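Local coordinates for ribosomal RNA processing protein 6 (Trypanosoma brucei brucei, PDB 4NLC) that probably degrades and trims RNA from its 3' end as an exosome-associated exoribonuclease of the RRP6 family, this chain being its catalytic core with exonuclease and HRDC domains, at residues T59-L64 and S115-D120; L64-C69 and T223-Y228. The protein carries 1 engineered substitution. All coordinates share one frame; numbering follows the deposited sequence.

Interaction 1: T59-L64 and S115-D120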
ATOM      1  N   THR A  59     -12.056 -28.906  10.114  1.00 46.81           N
ATOM      2  CA  THR A  59     -12.478 -29.139   8.738  1.00 46.56           C
ATOM      3  C   THR A  59     -12.594 -27.771   8.067  1.00 49.01           C
ATOM      4  O   THR A  59     -13.040 -26.786   8.683  1.00 47.23           O
ATOM      5  CB  THR A  59     -13.821 -29.893   8.701  1.00 56.22           C
ATOM      6  OG1 THR A  59     -13.655 -31.160   9.337  1.00 63.66           O
ATOM      7  CG2 THR A  59     -14.339 -30.115   7.283  1.00 51.69           C
ATOM      8  N   GLU A  60     -12.162 -27.715   6.814  1.00 45.02           N
ATOM      9  CA  GLU A  60     -12.197 -26.493   6.023  1.00 43.59           C
ATOM     10  C   GLU A  60     -13.639 -26.123   5.624  1.00 48.27           C
ATOM     11  O   GLU A  60     -14.490 -27.006   5.460  1.00 48.46           O
ATOM     12  CB  GLU A  60     -11.290 -26.646   4.789  1.00 44.22           C
ATOM     13  CG  GLU A  60     -11.665 -27.800   3.869  1.00 55.52           C
ATOM     14  CD  GLU A  60     -11.060 -29.169   4.120  1.00 76.72           C
ATOM     15  OE1 GLU A  60     -10.534 -29.412   5.230  1.00 75.36           O
ATOM     16  OE2 GLU A  60     -11.142 -30.016   3.203  1.00 66.78           O
ATOM     17  N   THR A  61     -13.911 -24.818   5.499  1.00 44.63           N
ATOM     18  CA  THR A  61     -15.193 -24.281   5.031  1.00 44.31           C
ATOM     19  C   THR A  61     -14.899 -23.823   3.600  1.00 47.81           C
ATOM     20  O   THR A  61     -14.110 -22.885   3.412  1.00 45.06           O
ATOM     21  CB  THR A  61     -15.688 -23.157   5.934  1.00 46.50           C
ATOM     22  OG1 THR A  61     -15.938 -23.698   7.228  1.00 44.92           O
ATOM     23  CG2 THR A  61     -16.936 -22.478   5.398  1.00 43.24           C
ATOM     24  N   PRO A  62     -15.432 -24.526   2.572  1.00 45.44           N
ATOM     25  CA  PRO A  62     -15.105 -24.134   1.195  1.00 44.45           C
ATOM     26  C   PRO A  62     -15.695 -22.795   0.795  1.00 45.42           C
ATOM     27  O   PRO A  62     -16.697 -22.354   1.356  1.00 45.56           O
ATOM     28  CB  PRO A  62     -15.603 -25.306   0.332  1.00 47.46           C
ATOM     29  CG  PRO A  62     -16.033 -26.375   1.303  1.00 53.51           C
ATOM     30  CD  PRO A  62     -16.357 -25.676   2.592  1.00 48.90           C
ATOM     31  N   TYR A  63     -15.015 -22.129  -0.131  1.00 39.92           N
ATOM     32  CA  TYR A  63     -15.404 -20.850  -0.704  1.00 39.57           C
ATOM     33  C   TYR A  63     -16.779 -21.006  -1.360  1.00 43.74           C
ATOM     34  O   TYR A  63     -17.153 -22.098  -1.795  1.00 44.46           O
ATOM     35  CB  TYR A  63     -14.351 -20.397  -1.734  1.00 40.69           C
ATOM     36  CG  TYR A  63     -14.076 -21.410  -2.831  1.00 42.73           C
ATOM     37  CD1 TYR A  63     -13.173 -22.452  -2.635  1.00 44.59           C
ATOM     38  CD2 TYR A  63     -14.717 -21.325  -4.065  1.00 43.88           C
ATOM     39  CE1 TYR A  63     -12.944 -23.407  -3.625  1.00 45.55           C
ATOM     40  CE2 TYR A  63     -14.492 -22.274  -5.063  1.00 45.81           C
ATOM     41  CZ  TYR A  63     -13.584 -23.301  -4.846  1.00 52.55           C
ATOM     42  OH  TYR A  63     -13.314 -24.222  -5.834  1.00 57.12           O
ATOM     43  N   LEU A  64     -17.521 -19.927  -1.425  1.00 39.49           N
ATOM     44  CA  LEU A  64     -18.865 -19.942  -1.993  1.00 39.77           C
ATOM     45  C   LEU A  64     -18.811 -19.826  -3.516  1.00 42.17           C
ATOM     46  O   LEU A  64     -17.740 -19.610  -4.089  1.00 41.56           O
ATOM     47  CB  LEU A  64     -19.682 -18.777  -1.392  1.00 39.49           C
ATOM     48  CG  LEU A  64     -19.828 -18.714   0.132  1.00 43.34           C
ATOM     49  CD1 LEU A  64     -20.874 -17.692   0.509  1.00 43.39           C
ATOM     50  CD2 LEU A  64     -20.230 -20.069   0.717  1.00 46.73           C
ATOM     51  N   SER A 115     -13.779 -10.430   2.739  1.00 25.67           N
ATOM     52  CA  SER A 115     -14.652 -11.582   2.596  1.00 26.04           C
ATOM     53  C   SER A 115     -14.876 -12.217   3.952  1.00 29.30           C
ATOM     54  O   SER A 115     -13.946 -12.324   4.759  1.00 26.91           O
ATOM     55  CB  SER A 115     -14.076 -12.630   1.646  1.00 28.17           C
ATOM     56  OG  SER A 115     -14.077 -12.238   0.283  1.00 33.95           O
ATOM     57  N   THR A 116     -16.104 -12.689   4.169  1.00 27.16           N
ATOM     58  CA  THR A 116     -16.491 -13.482   5.335  1.00 28.50           C
ATOM     59  C   THR A 116     -16.839 -14.845   4.762  1.00 32.83           C
ATOM     60  O   THR A 116     -16.887 -14.998   3.541  1.00 32.23           O
ATOM     61  CB  THR A 116     -17.675 -12.859   6.153  1.00 32.01           C
ATOM     62  OG1 THR A 116     -18.920 -13.044   5.485  1.00 34.38           O
ATOM     63  CG2 THR A 116     -17.469 -11.395   6.501  1.00 26.52           C
ATOM     64  N   ARG A 117     -17.128 -15.824   5.625  1.00 30.60           N
ATOM     65  CA  ARG A 117     -17.548 -17.160   5.193  1.00 30.46           C
ATOM     66  C   ARG A 117     -18.846 -17.125   4.372  1.00 32.43           C
ATOM     67  O   ARG A 117     -19.111 -18.068   3.645  1.00 32.55           O
ATOM     68  CB  ARG A 117     -17.759 -18.084   6.422  1.00 29.45           C
ATOM     69  CG  ARG A 117     -16.516 -18.288   7.289  1.00 29.38           C
ATOM     70  CD  ARG A 117     -15.338 -18.869   6.511  1.00 30.90           C
ATOM     71  NE  ARG A 117     -14.268 -19.174   7.443  1.00 32.79           N
ATOM     72  CZ  ARG A 117     -13.263 -20.005   7.216  1.00 41.14           C
ATOM     73  NH1 ARG A 117     -13.133 -20.594   6.034  1.00 36.49           N
ATOM     74  NH2 ARG A 117     -12.377 -20.250   8.165  1.00 29.88           N
ATOM     75  N   THR A 118     -19.666 -16.069   4.512  1.00 28.03           N
ATOM     76  CA  THR A 118     -20.994 -16.029   3.871  1.00 28.74           C
ATOM     77  C   THR A 118     -21.163 -14.974   2.776  1.00 31.93           C
ATOM     78  O   THR A 118     -22.166 -15.004   2.055  1.00 31.09           O
ATOM     79  CB  THR A 118     -22.095 -15.864   4.948  1.00 34.27           C
ATOM     80  OG1 THR A 118     -21.728 -14.831   5.887  1.00 26.86           O
ATOM     81  CG2 THR A 118     -22.388 -17.162   5.667  1.00 32.23           C
ATOM     82  N   GLN A 119     -20.212 -14.033   2.662  1.00 28.45           N
ATOM     83  CA  GLN A 119     -20.332 -12.962   1.685  1.00 28.71           C
ATOM     84  C   GLN A 119     -19.054 -12.157   1.498  1.00 31.12           C
ATOM     85  O   GLN A 119     -18.123 -12.249   2.308  1.00 28.52           O
ATOM     86  CB  GLN A 119     -21.505 -12.031   2.062  1.00 30.85           C
ATOM     87  CG  GLN A 119     -21.328 -11.356   3.404  1.00 29.69           C
ATOM     88  CD  GLN A 119     -22.546 -10.576   3.805  1.00 40.83           C
ATOM     89  OE1 GLN A 119     -23.001 -10.660   4.947  1.00 40.55           O
ATOM     90  NE2 GLN A 119     -23.054  -9.744   2.911  1.00 29.02           N
ATOM     91  N   ASP A 120     -19.051 -11.335   0.432  1.00 27.24           N
ATOM     92  CA  ASP A 120     -17.949 -10.471   0.058  1.00 26.22           C
ATOM     93  C   ASP A 120     -18.362  -9.004   0.139  1.00 30.47           C
ATOM     94  O   ASP A 120     -19.529  -8.683  -0.050  1.00 30.33           O
ATOM     95  CB  ASP A 120     -17.498 -10.816  -1.385  1.00 27.68           C
ATOM     96  CG  ASP A 120     -17.000 -12.238  -1.585  1.00 32.62           C
ATOM     97  OD1 ASP A 120     -16.452 -12.822  -0.624  1.00 29.60           O
ATOM     98  OD2 ASP A 120     -17.137 -12.757  -2.703  1.00 42.17           O
TER
HETATM   99  O   HOH W   1     -14.264 -20.099   3.403  1.00 26.26           O
HETATM  100  O   HOH W   2     -17.236 -19.868   2.902  1.00 35.81           O
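Thr-61 and Arg-117 meet by direct side-chain packing and through a water. Thr-61 OG1 lies over one face of the guanidinium, while CB comes to 3.6 Å from Arg-117 NH1 and CG2 rests against the aliphatic CD. With OG1 beside the backbone N (chi1 -64°), CG2 is left anti to that N and reaches the arginine stem. Leu-64 packs its branched end against the carbonyls of the turn: CD1 is 3.4 Å from Thr-118 O, and CG is close to Arg-117 O.

No direct hydrogen bond joins the two loops; two waters do that work. One, in the guanidinium plane at its edge, accepts from Arg-117 NH1 at 2.9 Å and donates to Thr-61 O at 2.8 Å. The other donates to both Pro-62 O and Arg-117 O, the latter at 2.7 Å.

Within 115-120 the turn is held by its own bonds. Thr-116 OG1 accepts from Thr-118 N (3.3 Å), an ST turn, and Thr-116 N bonds to Gln-119 O.

The arginine's charge is met elsewhere, by salt bridges from NE to Glu-92 and from NH2 to Asp-231, which also accepts from Thr-61 N. The chemistry thus implies a solvent-mediated surface seam: acidic partners fix the guanidinium, and water fits the loop leading to strand 71-74 to the turn between strands 108-115 and 120-123.

Interaction 2: L64-C69 and T223-Y228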
ATOM      1  N   LEU A  64     -17.521 -19.927  -1.425  1.00 39.49           N
ATOM      2  CA  LEU A  64     -18.865 -19.942  -1.993  1.00 39.77           C
ATOM      3  C   LEU A  64     -18.811 -19.826  -3.516  1.00 42.17           C
ATOM      4  O   LEU A  64     -17.740 -19.610  -4.089  1.00 41.56           O
ATOM      5  CB  LEU A  64     -19.682 -18.777  -1.392  1.00 39.49           C
ATOM      6  CG  LEU A  64     -19.828 -18.714   0.132  1.00 43.34           C
ATOM      7  CD1 LEU A  64     -20.874 -17.692   0.509  1.00 43.39           C
ATOM      8  CD2 LEU A  64     -20.230 -20.069   0.717  1.00 46.73           C
ATOM      9  N   SER A  65     -19.952 -20.008  -4.174  1.00 36.30           N
ATOM     10  CA  SER A  65     -20.008 -19.838  -5.615  1.00 34.87           C
ATOM     11  C   SER A  65     -19.980 -18.349  -5.901  1.00 38.48           C
ATOM     12  O   SER A  65     -20.691 -17.575  -5.232  1.00 36.31           O
ATOM     13  CB  SER A  65     -21.306 -20.407  -6.169  1.00 36.81           C
ATOM     14  OG  SER A  65     -21.514 -19.916  -7.481  1.00 39.85           O
ATOM     15  N   LEU A  66     -19.231 -17.955  -6.935  1.00 35.59           N
ATOM     16  CA  LEU A  66     -19.210 -16.551  -7.368  1.00 35.66           C
ATOM     17  C   LEU A  66     -20.558 -16.155  -8.020  1.00 39.50           C
ATOM     18  O   LEU A  66     -20.889 -14.976  -8.072  1.00 40.34           O
ATOM     19  CB  LEU A  66     -18.044 -16.281  -8.332  1.00 35.45           C
ATOM     20  CG  LEU A  66     -16.649 -16.214  -7.722  1.00 39.48           C
ATOM     21  CD1 LEU A  66     -15.600 -16.140  -8.816  1.00 39.71           C
ATOM     22  CD2 LEU A  66     -16.504 -15.029  -6.769  1.00 40.33           C
ATOM     23  N   VAL A  67     -21.350 -17.139  -8.462  1.00 35.71           N
ATOM     24  CA  VAL A  67     -22.654 -16.891  -9.096  1.00 36.08           C
ATOM     25  C   VAL A  67     -23.679 -16.386  -8.060  1.00 41.91           C
ATOM     26  O   VAL A  67     -24.349 -15.381  -8.306  1.00 43.06           O
ATOM     27  CB  VAL A  67     -23.176 -18.146  -9.873  1.00 39.90           C
ATOM     28  CG1 VAL A  67     -24.533 -17.889 -10.522  1.00 40.22           C
ATOM     29  CG2 VAL A  67     -22.173 -18.615 -10.922  1.00 39.67           C
ATOM     30  N   THR A  68     -23.782 -17.066  -6.901  1.00 38.05           N
ATOM     31  CA  THR A  68     -24.792 -16.755  -5.887  1.00 37.73           C
ATOM     32  C   THR A  68     -24.258 -16.118  -4.581  1.00 40.57           C
ATOM     33  O   THR A  68     -25.048 -15.843  -3.675  1.00 39.74           O
ATOM     34  CB  THR A  68     -25.605 -18.005  -5.599  1.00 43.72           C
ATOM     35  OG1 THR A  68     -24.719 -19.071  -5.263  1.00 37.93           O
ATOM     36  CG2 THR A  68     -26.476 -18.417  -6.777  1.00 46.54           C
ATOM     37  N   CYS A  69     -22.938 -15.862  -4.489  1.00 36.58           N
ATOM     38  CA  CYS A  69     -22.340 -15.264  -3.291  1.00 34.95           C
ATOM     39  C   CYS A  69     -22.739 -13.802  -3.237  1.00 36.05           C
ATOM     40  O   CYS A  69     -22.511 -13.094  -4.229  1.00 35.89           O
ATOM     41  CB  CYS A  69     -20.818 -15.417  -3.285  1.00 34.96           C
ATOM     42  SG  CYS A  69     -19.999 -14.610  -1.881  1.00 38.67           S
ATOM     43  N   THR A 223     -10.118 -11.757  -2.257  1.00 27.36           N
ATOM     44  CA  THR A 223     -10.430 -12.187  -0.889  1.00 26.52           C
ATOM     45  C   THR A 223     -11.373 -13.387  -0.818  1.00 31.07           C
ATOM     46  O   THR A 223     -11.376 -14.100   0.183  1.00 30.63           O
ATOM     47  CB  THR A 223     -10.992 -11.030  -0.054  1.00 29.35           C
ATOM     48  OG1 THR A 223     -12.199 -10.533  -0.650  1.00 25.09           O
ATOM     49  CG2 THR A 223      -9.991  -9.926   0.172  1.00 28.35           C
ATOM     50  N   HIS A 224     -12.228 -13.562  -1.837  1.00 28.96           N
ATOM     51  CA  HIS A 224     -13.255 -14.617  -1.925  1.00 28.73           C
ATOM     52  C   HIS A 224     -12.769 -16.045  -1.575  1.00 31.31           C
ATOM     53  O   HIS A 224     -13.502 -16.790  -0.909  1.00 31.14           O
ATOM     54  CB  HIS A 224     -13.891 -14.588  -3.314  1.00 29.83           C
ATOM     55  CG  HIS A 224     -14.961 -15.614  -3.494  1.00 33.54           C
ATOM     56  ND1 HIS A 224     -16.262 -15.363  -3.127  1.00 34.84           N
ATOM     57  CD2 HIS A 224     -14.872 -16.877  -3.981  1.00 35.31           C
ATOM     58  CE1 HIS A 224     -16.929 -16.474  -3.399  1.00 35.13           C
ATOM     59  NE2 HIS A 224     -16.126 -17.417  -3.903  1.00 35.67           N
ATOM     60  N   PHE A 225     -11.526 -16.398  -1.959  1.00 25.70           N
ATOM     61  CA  PHE A 225     -10.991 -17.743  -1.696  1.00 26.19           C
ATOM     62  C   PHE A 225     -10.020 -17.814  -0.498  1.00 29.69           C
ATOM     63  O   PHE A 225      -9.575 -18.906  -0.134  1.00 28.57           O
ATOM     64  CB  PHE A 225     -10.298 -18.310  -2.958  1.00 26.86           C
ATOM     65  CG  PHE A 225     -11.064 -18.136  -4.255  1.00 27.95           C
ATOM     66  CD1 PHE A 225     -11.988 -19.088  -4.670  1.00 30.55           C
ATOM     67  CD2 PHE A 225     -10.820 -17.051  -5.085  1.00 28.29           C
ATOM     68  CE1 PHE A 225     -12.669 -18.942  -5.878  1.00 30.41           C
ATOM     69  CE2 PHE A 225     -11.539 -16.884  -6.267  1.00 31.20           C
ATOM     70  CZ  PHE A 225     -12.425 -17.850  -6.676  1.00 29.61           C
ATOM     71  N   LEU A 226      -9.687 -16.658   0.086  1.00 26.46           N
ATOM     72  CA  LEU A 226      -8.668 -16.541   1.105  1.00 26.53           C
ATOM     73  C   LEU A 226      -8.985 -17.258   2.421  1.00 30.20           C
ATOM     74  O   LEU A 226      -8.064 -17.812   3.030  1.00 28.64           O
ATOM     75  CB  LEU A 226      -8.288 -15.071   1.341  1.00 27.10           C
ATOM     76  CG  LEU A 226      -6.904 -14.806   1.995  1.00 32.86           C
ATOM     77  CD1 LEU A 226      -5.783 -15.618   1.312  1.00 33.01           C
ATOM     78  CD2 LEU A 226      -6.549 -13.322   1.949  1.00 34.73           C
ATOM     79  N   LEU A 227     -10.246 -17.298   2.857  1.00 27.51           N
ATOM     80  CA  LEU A 227     -10.535 -18.025   4.106  1.00 27.32           C
ATOM     81  C   LEU A 227     -10.435 -19.536   3.942  1.00 30.41           C
ATOM     82  O   LEU A 227     -10.026 -20.196   4.879  1.00 29.48           O
ATOM     83  CB  LEU A 227     -11.860 -17.618   4.739  1.00 27.35           C
ATOM     84  CG  LEU A 227     -11.948 -16.178   5.232  1.00 30.09           C
ATOM     85  CD1 LEU A 227     -13.362 -15.861   5.659  1.00 29.05           C
ATOM     86  CD2 LEU A 227     -10.938 -15.896   6.325  1.00 27.60           C
ATOM     87  N   TYR A 228     -10.750 -20.077   2.750  1.00 27.63           N
ATOM     88  CA  TYR A 228     -10.579 -21.521   2.472  1.00 27.64           C
ATOM     89  C   TYR A 228      -9.099 -21.836   2.449  1.00 30.56           C
ATOM     90  O   TYR A 228      -8.694 -22.845   3.008  1.00 30.79           O
ATOM     91  CB  TYR A 228     -11.220 -21.944   1.146  1.00 28.28           C
ATOM     92  CG  TYR A 228     -10.947 -23.392   0.756  1.00 29.90           C
ATOM     93  CD1 TYR A 228     -11.588 -24.444   1.408  1.00 32.34           C
ATOM     94  CD2 TYR A 228     -10.075 -23.704  -0.283  1.00 30.27           C
ATOM     95  CE1 TYR A 228     -11.365 -25.773   1.039  1.00 31.86           C
ATOM     96  CE2 TYR A 228      -9.833 -25.032  -0.654  1.00 31.77           C
ATOM     97  CZ  TYR A 228     -10.489 -26.061   0.006  1.00 38.11           C
ATOM     98  OH  TYR A 228     -10.279 -27.365  -0.366  1.00 39.56           O
TER
HETATM   99  O   HOH W   3     -16.172 -17.464  -0.584  1.00 33.76           O
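Leu-66 lays its CD2 methyl over the centre of the His-224 imidazole, a CH-pi contact 3.5 Å from the ring centroid and only 2° off the ring normal. Its other methyl, CD1, approaches Phe-225 CZ at 4.2 Å, so the two branches of one leucine serve two consecutive aromatic residues. Phe-225 in turn has His-224 CD2 over the centre of one face of its ring.

Around the imidazole rim the contacts are polar and sulfur-bearing. His-224 NE2 donates to Leu-64 O at 2.7 Å; the oxygen lies close to the ring plane, although the N-H is bent (144°) and comes from above the carbonyl plane. Cys-69 SG lies at the same rim, 3.9 Å from His-224 CE1. With CG anti to its backbone N (chi1 -179°), the histidine extends from its helix into the loop. Its ND1 is bonded to Asp-120, so both ring nitrogens are engaged and the rotation of the ring is fixed. A water beyond the face opposite Leu-66 accepts from Leu-64 N at 2.9 Å and donates to His-224 O, adding a backbone bridge. The loop is shaped by an ST turn, Val-67 N donating to Ser-65 OG at 2.9 Å.

The contact joins the approach to edge strand 71-74 to the break between helices 213-224 and 226-238. Leu-66 also touches Gln-220 and Gln-221 on the first helix, and Phe-225 packs against helix 185-193.

In the fold
Interactions 1 and 2 lie side by side, their centres about 6 Å apart, and share Leu-64: its side chain serves the first and its backbone chiefly the second. Along the chain, 59-64 and 64-69 are continuous, followed by 115-120 and, much later, 223-228. Direct bonds tie the two contacts together, from Ser-115 to Thr-223 and from Asp-120 to His-224. Segments 115-120 and 223-228 fall in the exonuclease family region, of the RNase H clan, and 59-69 packs on them. The loop before edge strand 71-74 is thus held to a hairpin turn of the mixed sheet about 50 residues on and to the junction of helices 213-224 and 226-238 about 150 residues on.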